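Local structure of GCN5-related N-acetyltransferase (Kribbella flavida, 4H89) at residues L9-A14 / T63-A68. The protein probably transfers acyl groups, most likely acetyl, to an as yet unidentified acceptor, as expected of a GCN5-related N-acetyltransferase. Residues are numbered along the deposited sequence; the frame is centred on the assembly and turned at random.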
ATOM      1  N   LEU A   9      30.889  10.998  -0.861  1.00 18.37           N
ATOM      2  CA  LEU A   9      29.464  10.707  -1.039  1.00 18.39           C
ATOM      3  C   LEU A   9      28.646  11.732  -0.283  1.00 17.20           C
ATOM      4  O   LEU A   9      28.850  11.939   0.902  1.00 19.74           O
ATOM      5  CB  LEU A   9      29.145   9.312  -0.460  1.00 21.42           C
ATOM      6  CG  LEU A   9      27.760   8.738  -0.579  1.00 27.09           C
ATOM      7  CD1 LEU A   9      27.442   8.514  -2.023  1.00 29.41           C
ATOM      8  CD2 LEU A   9      27.684   7.415   0.162  1.00 30.81           C
ATOM      9  N   GLN A  10      27.650  12.301  -0.983  1.00 17.39           N
ATOM     10  CA  GLN A  10      26.650  13.180  -0.387  1.00 17.37           C
ATOM     11  C   GLN A  10      25.255  12.732  -0.739  1.00 14.84           C
ATOM     12  O   GLN A  10      24.995  12.296  -1.839  1.00 15.86           O
ATOM     13  CB  GLN A  10      26.866  14.596  -0.931  1.00 22.01           C
ATOM     14  CG  GLN A  10      25.806  15.588  -0.595  1.00 24.38           C
ATOM     15  CD  GLN A  10      26.147  16.987  -0.998  1.00 20.50           C
ATOM     16  OE1 GLN A  10      25.971  17.395  -2.144  1.00 24.93           O
ATOM     17  NE2 GLN A  10      26.553  17.755  -0.022  1.00 21.60           N
ATOM     18  N   VAL A  11      24.350  12.815   0.220  1.00 13.91           N
ATOM     19  CA  VAL A  11      22.915  12.732  -0.022  1.00 12.79           C
ATOM     20  C   VAL A  11      22.349  14.176   0.034  1.00 13.05           C
ATOM     21  O   VAL A  11      22.537  14.887   1.024  1.00 15.13           O
ATOM     22  CB  VAL A  11      22.212  11.827   1.012  1.00 13.71           C
ATOM     23  CG1 VAL A  11      20.724  11.785   0.693  1.00 15.12           C
ATOM     24  CG2 VAL A  11      22.816  10.445   1.006  1.00 14.20           C
ATOM     25  N   ARG A  12      21.646  14.538  -1.028  1.00 13.98           N
ATOM     26  CA  ARG A  12      21.088  15.869  -1.137  1.00 14.21           C
ATOM     27  C   ARG A  12      19.736  15.760  -1.828  1.00 13.84           C
ATOM     28  O   ARG A  12      19.386  14.739  -2.439  1.00 14.23           O
ATOM     29  CB  ARG A  12      21.981  16.804  -1.962  1.00 16.09           C
ATOM     30  CG  ARG A  12      22.221  16.359  -3.398  1.00 17.06           C
ATOM     31  CD  ARG A  12      22.808  17.470  -4.255  1.00 20.59           C
ATOM     32  NE  ARG A  12      23.167  17.041  -5.605  1.00 20.82           N
ATOM     33  CZ  ARG A  12      22.312  16.807  -6.634  1.00 21.06           C
ATOM     34  NH1 ARG A  12      21.007  16.946  -6.537  1.00 16.10           N
ATOM     35  NH2 ARG A  12      22.763  16.422  -7.842  1.00 24.64           N
ATOM     36  N   ASP A  13      18.936  16.836  -1.722  1.00 14.23           N
ATOM     37  CA  ASP A  13      17.682  16.874  -2.419  1.00 15.55           C
ATOM     38  C   ASP A  13      17.927  16.662  -3.931  1.00 14.58           C
ATOM     39  O   ASP A  13      18.862  17.182  -4.523  1.00 15.46           O
ATOM     40  CB  ASP A  13      16.962  18.217  -2.270  1.00 17.17           C
ATOM     41  CG  ASP A  13      16.436  18.481  -0.895  1.00 22.99           C
ATOM     42  OD1 ASP A  13      16.652  17.722   0.053  1.00 21.40           O
ATOM     43  OD2 ASP A  13      15.791  19.552  -0.781  1.00 32.45           O
ATOM     44  N   ALA A  14      17.063  15.874  -4.552  1.00 14.77           N
ATOM     45  CA  ALA A  14      17.103  15.668  -5.985  1.00 14.76           C
ATOM     46  C   ALA A  14      16.713  16.974  -6.678  1.00 17.41           C
ATOM     47  O   ALA A  14      15.841  17.694  -6.207  1.00 20.64           O
ATOM     48  CB  ALA A  14      16.154  14.556  -6.380  1.00 15.69           C
ATOM     49  N   THR A  63      15.589  12.388  -2.772  1.00 13.09           N
ATOM     50  CA  THR A  63      17.012  12.643  -2.664  1.00 12.75           C
ATOM     51  C   THR A  63      17.798  11.868  -3.702  1.00 12.53           C
ATOM     52  O   THR A  63      17.287  10.895  -4.264  1.00 13.33           O
ATOM     53  CB  THR A  63      17.553  12.241  -1.293  1.00 13.04           C
ATOM     54  OG1 THR A  63      17.356  10.848  -1.109  1.00 13.68           O
ATOM     55  CG2 THR A  63      16.846  13.011  -0.196  1.00 13.53           C
ATOM     56  N   VAL A  64      19.028  12.322  -3.898  1.00 13.18           N
ATOM     57  CA  VAL A  64      20.030  11.555  -4.652  1.00 12.38           C
ATOM     58  C   VAL A  64      21.264  11.401  -3.789  1.00 12.59           C
ATOM     59  O   VAL A  64      21.586  12.285  -2.978  1.00 13.96           O
ATOM     60  CB  VAL A  64      20.403  12.148  -6.019  1.00 14.05           C
ATOM     61  CG1 VAL A  64      19.281  11.975  -7.001  1.00 14.80           C
ATOM     62  CG2 VAL A  64      20.833  13.599  -5.885  1.00 15.19           C
ATOM     63  N   ALA A  65      21.972  10.297  -4.009  1.00 13.08           N
ATOM     64  CA  ALA A  65      23.330  10.118  -3.497  1.00 14.20           C
ATOM     65  C   ALA A  65      24.256  10.380  -4.698  1.00 13.12           C
ATOM     66  O   ALA A  65      24.058   9.803  -5.774  1.00 15.32           O
ATOM     67  CB  ALA A  65      23.522   8.713  -3.049  1.00 14.11           C
ATOM     68  N   VAL A  66      25.240  11.245  -4.512  1.00 14.34           N
ATOM     69  CA  VAL A  66      26.147  11.657  -5.524  1.00 14.78           C
ATOM     70  C   VAL A  66      27.575  11.515  -5.083  1.00 17.32           C
ATOM     71  O   VAL A  66      27.902  11.649  -3.920  1.00 18.93           O
ATOM     72  CB  VAL A  66      25.898  13.103  -5.959  1.00 17.12           C
ATOM     73  CG1 VAL A  66      24.580  13.267  -6.703  1.00 19.20           C
ATOM     74  CG2 VAL A  66      26.072  14.102  -4.844  1.00 19.08           C
ATOM     75  N   ASP A  67      28.439  11.225  -6.047  1.00 17.12           N
ATOM     76  CA  ASP A  67      29.868  11.190  -5.778  1.00 19.92           C
ATOM     77  C   ASP A  67      30.461  12.591  -5.912  1.00 19.03           C
ATOM     78  O   ASP A  67      29.753  13.556  -6.165  1.00 20.43           O
ATOM     79  CB  ASP A  67      30.582  10.135  -6.652  1.00 20.71           C
ATOM     80  CG  ASP A  67      30.715  10.529  -8.086  1.00 21.73           C
ATOM     81  OD1 ASP A  67      30.383  11.682  -8.493  1.00 23.73           O
ATOM     82  OD2 ASP A  67      31.188   9.606  -8.827  1.00 29.80           O
ATOM     83  N   ALA A  68      31.790  12.696  -5.810  1.00 21.96           N
ATOM     84  CA  ALA A  68      32.418  14.014  -5.786  1.00 28.34           C
ATOM     85  C   ALA A  68      32.407  14.709  -7.136  1.00 27.39           C
ATOM     86  O   ALA A  68      32.651  15.898  -7.194  1.00 34.23           O
ATOM     87  CB  ALA A  68      33.836  13.925  -5.252  1.00 30.88           C
TER
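R12 and V64 run side by side from a hydrogen-bonded antiparallel pair; the arginine chain lies extended along the valine and its guanidinium turns over it, so that the CG2 methyl of V64 sits under one face, offset toward the rim, 3.4 Å from NH1 of R12. CG of R12 lies between its backbone N and carbonyl carbon (chi1 60°), and the turn at the last torsion (chi4 76°) brings NH2 obliquely to within 3.8 Å of the next bump, CG1 of V66. A bent hydrogen bond (144° at the hydrogen) of 3.0 Å from NH1 of R12 to the backbone O of D13, together with the salt bridge from NH1 to D18, probably limits how far the group can turn. With an alanine here, the V64 methyl would probably lose its cover and D18 this cationic mate. Strand 10-13, first in the chain, is one of two edge strands of the mixed GNAT sheet, bonded to strand 61-66 through two reciprocal backbone pairs, Q10 with V66 and R12 with V64. On the face carrying V11 and A65, toward helix 105-119, contacts are mainly apolar: CG1 of V11 crosses to CB of T63 at 3.8 Å, while CD1 of L9 touches CB of A65 at 4.1 Å. Past the strand end, CB of A14 rests against CG1 of V64.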